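Flagellar hook-associated protein 3 (Bacillus cereus, PDB 5ZIY) probably forms, as a hook-associated protein, part of the junction that joins the flagellar hook to the filament. Local coordinates at residues W122-G127 against E191-I196; D126-K131 against G184-T189. All blocks are in the same frame, centred on the assembly; numbering follows the deposited sequence.

Contact 1. Residues W122-G127 against E191-I196. With ZN (zinc ion), chain E.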
ATOM      1  N   TRP A 122       5.487 -14.009  -2.513  1.00 15.04           N
ATOM      2  CA  TRP A 122       5.547 -14.927  -1.368  1.00 15.53           C
ATOM      3  C   TRP A 122       4.558 -16.073  -1.704  1.00 17.41           C
ATOM      4  O   TRP A 122       3.525 -15.880  -2.441  1.00 17.10           O
ATOM      5  CB  TRP A 122       5.040 -14.235  -0.106  1.00 14.46           C
ATOM      6  CG  TRP A 122       5.998 -13.447   0.595  1.00 14.06           C
ATOM      7  CD1 TRP A 122       7.198 -12.998   0.135  1.00 15.56           C
ATOM      8  CD2 TRP A 122       5.889 -12.987   1.938  1.00 15.05           C
ATOM      9  NE1 TRP A 122       7.830 -12.282   1.102  1.00 14.24           N
ATOM     10  CE2 TRP A 122       7.066 -12.278   2.232  1.00 14.07           C
ATOM     11  CE3 TRP A 122       4.932 -13.145   2.933  1.00 15.45           C
ATOM     12  CZ2 TRP A 122       7.290 -11.678   3.450  1.00 14.32           C
ATOM     13  CZ3 TRP A 122       5.151 -12.565   4.143  1.00 16.36           C
ATOM     14  CH2 TRP A 122       6.327 -11.829   4.396  1.00 15.69           C
ATOM     15  N   LYS A 123       4.888 -17.242  -1.195  1.00 16.71           N
ATOM     16  CA  LYS A 123       4.163 -18.422  -1.555  1.00 19.01           C
ATOM     17  C   LYS A 123       3.851 -19.223  -0.311  1.00 18.99           C
ATOM     18  O   LYS A 123       4.725 -19.603   0.417  1.00 20.23           O
ATOM     19  CB  LYS A 123       5.008 -19.204  -2.524  1.00 20.18           C
ATOM     20  CG  LYS A 123       4.457 -20.500  -2.900  1.00 22.08           C
ATOM     21  CD  LYS A 123       5.327 -21.123  -3.954  1.00 24.81           C
ATOM     22  CE  LYS A 123       5.121 -22.604  -3.991  1.00 28.56           C
ATOM     23  NZ  LYS A 123       5.304 -23.129  -5.357  1.00 31.53           N
ATOM     24  N   LEU A 124       2.582 -19.421  -0.037  1.00 19.74           N
ATOM     25  CA  LEU A 124       2.169 -20.210   1.110  1.00 20.77           C
ATOM     26  C   LEU A 124       2.628 -21.662   0.987  1.00 21.26           C
ATOM     27  O   LEU A 124       2.917 -22.127  -0.114  1.00 20.61           O
ATOM     28  CB  LEU A 124       0.635 -20.183   1.225  1.00 22.04           C
ATOM     29  CG  LEU A 124      -0.016 -19.088   2.050  1.00 23.02           C
ATOM     30  CD1 LEU A 124       0.752 -17.801   1.957  1.00 23.05           C
ATOM     31  CD2 LEU A 124      -1.543 -18.954   1.690  1.00 23.12           C
ATOM     32  N   ASN A 125       2.651 -22.365   2.128  1.00 21.75           N
ATOM     33  CA  ASN A 125       3.049 -23.785   2.185  1.00 23.30           C
ATOM     34  C   ASN A 125       2.233 -24.673   1.260  1.00 24.57           C
ATOM     35  O   ASN A 125       2.748 -25.657   0.774  1.00 25.75           O
ATOM     36  CB  ASN A 125       2.898 -24.352   3.603  1.00 24.17           C
ATOM     37  CG  ASN A 125       3.693 -25.656   3.808  1.00 25.97           C
ATOM     38  OD1 ASN A 125       3.176 -26.670   4.308  1.00 31.02           O
ATOM     39  ND2 ASN A 125       4.948 -25.613   3.456  1.00 22.04           N
ATOM     40  N   ASP A 126       0.958 -24.330   1.065  1.00 25.08           N
ATOM     41  CA  ASP A 126       0.053 -25.071   0.188  1.00 27.26           C
ATOM     42  C   ASP A 126       0.059 -24.595  -1.277  1.00 26.76           C
ATOM     43  O   ASP A 126      -0.828 -24.970  -2.044  1.00 29.33           O
ATOM     44  CB  ASP A 126      -1.409 -24.997   0.727  1.00 28.17           C
ATOM     45  CG  ASP A 126      -2.097 -23.664   0.407  1.00 28.85           C
ATOM     46  OD1 ASP A 126      -1.417 -22.718   0.005  1.00 28.40           O
ATOM     47  OD2 ASP A 126      -3.334 -23.538   0.568  1.00 36.45           O
ATOM     48  N   GLY A 127       1.003 -23.751  -1.676  1.00 25.08           N
ATOM     49  CA  GLY A 127       1.076 -23.326  -3.078  1.00 24.99           C
ATOM     50  C   GLY A 127       0.514 -21.963  -3.446  1.00 23.71           C
ATOM     51  O   GLY A 127       0.852 -21.443  -4.516  1.00 22.02           O
ATOM     52  N   GLU A 191      -7.720 -14.718   5.322  1.00 22.55           N
ATOM     53  CA  GLU A 191      -8.573 -14.975   6.493  1.00 23.07           C
ATOM     54  C   GLU A 191      -9.418 -16.250   6.318  1.00 23.25           C
ATOM     55  O   GLU A 191      -9.732 -16.943   7.297  1.00 23.78           O
ATOM     56  CB  GLU A 191      -9.476 -13.747   6.765  1.00 25.38           C
ATOM     57  CG  GLU A 191      -8.732 -12.496   7.263  1.00 25.34           C
ATOM     58  CD  GLU A 191      -8.393 -12.534   8.746  1.00 27.33           C
ATOM     59  OE1 GLU A 191      -8.358 -13.649   9.329  1.00 28.42           O
ATOM     60  OE2 GLU A 191      -8.180 -11.447   9.348  1.00 25.81           O
ATOM     61  N   THR A 192      -9.841 -16.522   5.085  1.00 22.98           N
ATOM     62  CA  THR A 192     -10.540 -17.771   4.784  1.00 24.28           C
ATOM     63  C   THR A 192      -9.577 -18.945   4.930  1.00 22.97           C
ATOM     64  O   THR A 192      -9.945 -19.966   5.504  1.00 23.90           O
ATOM     65  CB  THR A 192     -11.154 -17.787   3.357  1.00 25.97           C
ATOM     66  OG1 THR A 192     -11.918 -16.605   3.151  1.00 27.87           O
ATOM     67  CG2 THR A 192     -12.034 -18.979   3.133  1.00 28.71           C
ATOM     68  N   PHE A 193      -8.354 -18.797   4.428  1.00 21.63           N
ATOM     69  CA  PHE A 193      -7.352 -19.869   4.572  1.00 21.55           C
ATOM     70  C   PHE A 193      -7.177 -20.199   6.074  1.00 21.23           C
ATOM     71  O   PHE A 193      -7.210 -21.367   6.427  1.00 22.01           O
ATOM     72  CB  PHE A 193      -5.994 -19.537   3.920  1.00 21.94           C
ATOM     73  CG  PHE A 193      -5.936 -19.757   2.409  1.00 23.06           C
ATOM     74  CD1 PHE A 193      -6.438 -20.903   1.820  1.00 26.25           C
ATOM     75  CD2 PHE A 193      -5.329 -18.827   1.598  1.00 23.99           C
ATOM     76  CE1 PHE A 193      -6.361 -21.090   0.462  1.00 28.62           C
ATOM     77  CE2 PHE A 193      -5.247 -19.017   0.220  1.00 26.66           C
ATOM     78  CZ  PHE A 193      -5.783 -20.135  -0.343  1.00 27.77           C
ATOM     79  N   LYS A 194      -7.033 -19.174   6.928  1.00 20.66           N
ATOM     80  CA  LYS A 194      -6.877 -19.363   8.391  1.00 21.38           C
ATOM     81  C   LYS A 194      -8.013 -20.175   9.006  1.00 22.68           C
ATOM     82  O   LYS A 194      -7.772 -21.094   9.764  1.00 23.42           O
ATOM     83  CB  LYS A 194      -6.784 -18.007   9.113  1.00 21.68           C
ATOM     84  CG  LYS A 194      -6.164 -18.094  10.502  1.00 23.32           C
ATOM     85  CD  LYS A 194      -6.035 -16.714  11.144  1.00 24.51           C
ATOM     86  CE  LYS A 194      -5.721 -16.844  12.628  1.00 28.72           C
ATOM     87  NZ  LYS A 194      -5.769 -15.518  13.294  1.00 31.45           N
ATOM     88  N   THR A 195      -9.246 -19.831   8.633  1.00 23.47           N
ATOM     89  CA  THR A 195     -10.454 -20.460   9.172  1.00 25.61           C
ATOM     90  C   THR A 195     -10.537 -21.899   8.718  1.00 26.11           C
ATOM     91  O   THR A 195     -10.763 -22.771   9.538  1.00 27.15           O
ATOM     92  CB  THR A 195     -11.750 -19.714   8.759  1.00 27.51           C
ATOM     93  OG1 THR A 195     -11.629 -18.347   9.116  1.00 27.45           O
ATOM     94  CG2 THR A 195     -12.986 -20.302   9.522  1.00 30.86           C
ATOM     95  N   ILE A 196     -10.257 -22.144   7.438  1.00 26.22           N
ATOM     96  CA  ILE A 196     -10.147 -23.510   6.909  1.00 27.58           C
ATOM     97  C   ILE A 196      -9.085 -24.312   7.697  1.00 27.35           C
ATOM     98  O   ILE A 196      -9.382 -25.408   8.178  1.00 28.72           O
ATOM     99  CB  ILE A 196      -9.793 -23.536   5.386  1.00 28.02           C
ATOM    100  CG1 ILE A 196     -10.945 -22.974   4.539  1.00 30.04           C
ATOM    101  CG2 ILE A 196      -9.528 -24.957   4.946  1.00 30.41           C
ATOM    102  CD1 ILE A 196     -10.561 -22.653   3.047  1.00 29.20           C
TER
HETATM  103 ZN    ZN E 303      -7.141 -11.776  11.038  1.00 39.33          ZN
HETATM  104  O   HOH W   1      -8.921 -12.497  12.556  1.00 21.03           O
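Leu124 and Phe193 make the apolar part of this contact. The methyl CD2 of Leu124 lies 3.8 Å from CD2 of the Phe193 ring and 4.0 Å from its CE2. The approach is oblique to the ring. Phe193 has CG anti to its own carbonyl carbon (chi1 -81°), which carries the ring off the helix toward the loop. Met24 and Ile28 of helix 8-60 also pack here, on Leu124 and Phe193 respectively.

The second touch is between a carboxylate and the ring. Asp126 OD2 comes to 3.9 Å from Phe193 CE1, and the carboxylate and ring planes stand 84° apart. This is van der Waals contact, not a polar bond. The other oxygen, OD1, is bonded to the backbone of Tyr128.

The loop is the tip of a beta hairpin between strands 120-123 and 129-133. Leu124 to Gly127 form a type I turn, closed by Gly127 N on Leu124 O at 3.0 Å. Both touching residues of the hairpin belong to this turn. The hairpin tip thus packs on a long helix of the rod-like helical body.

Polar bonds on the helix side stay within it. Glu191 O accepts from Thr195 N at 3.2 Å and from Thr195 OG1 at 3.0 Å, the two donors coming from opposite faces of the carbonyl plane. Metal binding is separate from the packing: Glu191 OE2 binds a zinc ion at 2.0 Å, and a water also binds this zinc ion, at 2.5 Å.

Contact 2. Residues D126-K131 against G184-T189. With ZN (zinc ion), chain C.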
ATOM      1  N   ASP A 126       0.958 -24.330   1.065  1.00 25.08           N
ATOM      2  CA  ASP A 126       0.053 -25.071   0.188  1.00 27.26           C
ATOM      3  C   ASP A 126       0.059 -24.595  -1.277  1.00 26.76           C
ATOM      4  O   ASP A 126      -0.828 -24.970  -2.044  1.00 29.33           O
ATOM      5  CB  ASP A 126      -1.409 -24.997   0.727  1.00 28.17           C
ATOM      6  CG  ASP A 126      -2.097 -23.664   0.407  1.00 28.85           C
ATOM      7  OD1 ASP A 126      -1.417 -22.718   0.005  1.00 28.40           O
ATOM      8  OD2 ASP A 126      -3.334 -23.538   0.568  1.00 36.45           O
ATOM      9  N   GLY A 127       1.003 -23.751  -1.676  1.00 25.08           N
ATOM     10  CA  GLY A 127       1.076 -23.326  -3.078  1.00 24.99           C
ATOM     11  C   GLY A 127       0.514 -21.963  -3.446  1.00 23.71           C
ATOM     12  O   GLY A 127       0.852 -21.443  -4.516  1.00 22.02           O
ATOM     13  N   TYR A 128      -0.321 -21.366  -2.579  1.00 21.89           N
ATOM     14  CA  TYR A 128      -0.927 -20.064  -2.906  1.00 21.24           C
ATOM     15  C   TYR A 128       0.132 -18.939  -2.952  1.00 19.30           C
ATOM     16  O   TYR A 128       0.862 -18.722  -2.006  1.00 18.22           O
ATOM     17  CB  TYR A 128      -2.053 -19.705  -1.927  1.00 20.89           C
ATOM     18  CG  TYR A 128      -2.738 -18.389  -2.242  1.00 22.98           C
ATOM     19  CD1 TYR A 128      -3.745 -18.285  -3.221  1.00 26.99           C
ATOM     20  CD2 TYR A 128      -2.381 -17.245  -1.559  1.00 24.13           C
ATOM     21  CE1 TYR A 128      -4.386 -17.036  -3.488  1.00 28.41           C
ATOM     22  CE2 TYR A 128      -2.984 -16.010  -1.838  1.00 27.17           C
ATOM     23  CZ  TYR A 128      -3.971 -15.905  -2.782  1.00 29.52           C
ATOM     24  OH  TYR A 128      -4.503 -14.622  -2.991  1.00 34.69           O
ATOM     25  N   GLU A 129       0.160 -18.213  -4.046  1.00 19.57           N
ATOM     26  CA  GLU A 129       1.102 -17.127  -4.254  1.00 19.27           C
ATOM     27  C   GLU A 129       0.475 -15.762  -4.354  1.00 18.10           C
ATOM     28  O   GLU A 129      -0.541 -15.614  -4.934  1.00 19.08           O
ATOM     29  CB  GLU A 129       1.821 -17.347  -5.578  1.00 21.42           C
ATOM     30  CG  GLU A 129       2.593 -18.597  -5.613  1.00 24.82           C
ATOM     31  CD  GLU A 129       3.470 -18.630  -6.827  1.00 30.67           C
ATOM     32  OE1 GLU A 129       2.917 -18.467  -7.956  1.00 30.12           O
ATOM     33  OE2 GLU A 129       4.698 -18.777  -6.633  1.00 31.48           O
ATOM     34  N   PHE A 130       1.114 -14.762  -3.778  1.00 17.13           N
ATOM     35  CA  PHE A 130       0.695 -13.369  -3.959  1.00 17.08           C
ATOM     36  C   PHE A 130       1.908 -12.444  -3.972  1.00 16.86           C
ATOM     37  O   PHE A 130       3.007 -12.831  -3.574  1.00 15.28           O
ATOM     38  CB  PHE A 130      -0.262 -12.942  -2.871  1.00 17.05           C
ATOM     39  CG  PHE A 130       0.385 -12.753  -1.532  1.00 15.88           C
ATOM     40  CD1 PHE A 130       0.718 -13.844  -0.751  1.00 16.80           C
ATOM     41  CD2 PHE A 130       0.628 -11.486  -1.040  1.00 14.92           C
ATOM     42  CE1 PHE A 130       1.293 -13.651   0.495  1.00 16.98           C
ATOM     43  CE2 PHE A 130       1.251 -11.309   0.186  1.00 16.30           C
ATOM     44  CZ  PHE A 130       1.566 -12.391   0.943  1.00 15.48           C
ATOM     45  N   LYS A 131       1.689 -11.222  -4.446  1.00 17.63           N
ATOM     46  CA  LYS A 131       2.715 -10.186  -4.474  1.00 17.48           C
ATOM     47  C   LYS A 131       2.770  -9.521  -3.151  1.00 16.44           C
ATOM     48  O   LYS A 131       1.810  -8.879  -2.765  1.00 18.14           O
ATOM     49  CB  LYS A 131       2.390  -9.147  -5.532  1.00 19.02           C
ATOM     50  CG  LYS A 131       2.288  -9.745  -6.939  1.00 22.41           C
ATOM     51  CD  LYS A 131       1.415  -8.878  -7.805  1.00 27.35           C
ATOM     52  CE  LYS A 131       1.340  -9.375  -9.272  1.00 32.68           C
ATOM     53  NZ  LYS A 131       2.708  -9.227  -9.861  1.00 35.35           N
ATOM     54  N   GLY A 184      -7.590  -5.549   0.162  1.00 22.02           N
ATOM     55  CA  GLY A 184      -8.681  -6.061   1.020  1.00 23.95           C
ATOM     56  C   GLY A 184      -9.130  -7.482   0.669  1.00 25.21           C
ATOM     57  O   GLY A 184      -9.350  -8.320   1.552  1.00 26.23           O
ATOM     58  N   SER A 185      -9.223  -7.740  -0.628  1.00 25.40           N
ATOM     59  CA  SER A 185      -9.610  -9.026  -1.199  1.00 26.87           C
ATOM     60  C   SER A 185      -8.577 -10.139  -0.889  1.00 23.81           C
ATOM     61  O   SER A 185      -8.925 -11.233  -0.433  1.00 21.74           O
ATOM     62  CB  SER A 185      -9.782  -8.796  -2.710  1.00 29.39           C
ATOM     63  OG  SER A 185     -10.220  -9.942  -3.385  1.00 35.75           O
ATOM     64  N   THR A 186      -7.294  -9.828  -1.070  1.00 21.84           N
ATOM     65  CA  THR A 186      -6.217 -10.752  -0.725  1.00 20.00           C
ATOM     66  C   THR A 186      -6.234 -11.072   0.776  1.00 19.39           C
ATOM     67  O   THR A 186      -5.997 -12.213   1.187  1.00 18.18           O
ATOM     68  CB  THR A 186      -4.821 -10.162  -1.065  1.00 20.11           C
ATOM     69  OG1 THR A 186      -4.781  -9.819  -2.467  1.00 20.93           O
ATOM     70  CG2 THR A 186      -3.725 -11.168  -0.706  1.00 18.39           C
ATOM     71  N   MET A 187      -6.497 -10.063   1.583  1.00 19.11           N
ATOM     72  CA  MET A 187      -6.615 -10.235   3.053  1.00 20.59           C
ATOM     73  C   MET A 187      -7.779 -11.180   3.406  1.00 21.47           C
ATOM     74  O   MET A 187      -7.659 -12.003   4.308  1.00 21.29           O
ATOM     75  CB  MET A 187      -6.852  -8.892   3.755  1.00 20.98           C
ATOM     76  CG  MET A 187      -6.863  -8.987   5.294  1.00 27.45           C
ATOM     77  SD  MET A 187      -5.209  -9.564   5.815  1.00 30.94           S
ATOM     78  CE  MET A 187      -5.102  -8.862   7.444  1.00 32.28           C
ATOM     79  N   ASN A 188      -8.884 -11.026   2.697  1.00 22.26           N
ATOM     80  CA  ASN A 188     -10.085 -11.827   2.923  1.00 25.21           C
ATOM     81  C   ASN A 188      -9.822 -13.313   2.609  1.00 24.61           C
ATOM     82  O   ASN A 188     -10.177 -14.210   3.373  1.00 24.78           O
ATOM     83  CB  ASN A 188     -11.220 -11.292   2.024  1.00 28.58           C
ATOM     84  CG  ASN A 188     -12.018 -10.160   2.667  1.00 35.02           C
ATOM     85  OD1 ASN A 188     -11.941  -9.945   3.890  1.00 42.62           O
ATOM     86  ND2 ASN A 188     -12.809  -9.434   1.847  1.00 38.52           N
ATOM     87  N   THR A 189      -9.183 -13.553   1.470  1.00 24.04           N
ATOM     88  CA  THR A 189      -8.616 -14.856   1.137  1.00 24.49           C
ATOM     89  C   THR A 189      -7.722 -15.445   2.256  1.00 22.71           C
ATOM     90  O   THR A 189      -7.889 -16.610   2.643  1.00 22.39           O
ATOM     91  CB  THR A 189      -7.836 -14.779  -0.181  1.00 25.31           C
ATOM     92  OG1 THR A 189      -8.719 -14.288  -1.208  1.00 28.57           O
ATOM     93  CG2 THR A 189      -7.304 -16.162  -0.570  1.00 26.81           C
TER
HETATM   94 ZN    ZN C 301       5.482 -19.458  -8.531  1.00 38.19          ZN
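Ser185 O takes two donors from one residue: Thr189 N at 3.0 Å and Thr189 OG1 at 3.2 Å. The hydroxyl bond is tilted 34° from the carbonyl plane. It keeps OG1 on its own helix, while CG2, anti to the backbone N, meets Tyr128. This methyl lies 4.0 Å from Tyr128 CZ and is oblique to the ring.

Thr186 repeats the pattern one turn earlier. Its OG1 bonds to Glu182 O, and its CG2 lies 4.2 Å from Tyr128 OH and 4.4 Å from Phe130 CD2. Leu35 of helix 8-60 packs on Thr186 as well.

On the hairpin side, Asp126 OD1 accepts from Tyr128 N at 3.1 Å, with an N-H...O angle of 168°. This is an Asx turn, and it leads the chain into strand 129-133. Next along, Glu129 OE2 binds a zinc ion at 2.2 Å.

The hydroxyls of both threonines bond within helix 162-204, so their methyls face the hydroxyl end of Tyr128, its OH included, and the ring of Phe130; the two sides meet by van der Waals contact.

Overall arrangement
Both contacts join one beta hairpin to helix 162-204. Contact 1 uses the turn at the hairpin tip, and contact 2 the chain returning from it. The two hairpin segments overlap at Asp126 and Gly127; of these Asp126 alone touches the helix segments, and only in contact 1. Each contact is only partly buried: Leu124 is the buried residue of contact 1 and Phe130 that of contact 2. Contact 1 lies about 21 Å from the chain centre and contact 2 about 15 Å, measured between centres. Leucine and aspartate meet an aromatic ring on the helix in contact 1; in contact 2 hairpin aromatics meet threonine methyls. Phe193 and Tyr128 stack edge-to-face, joining the two.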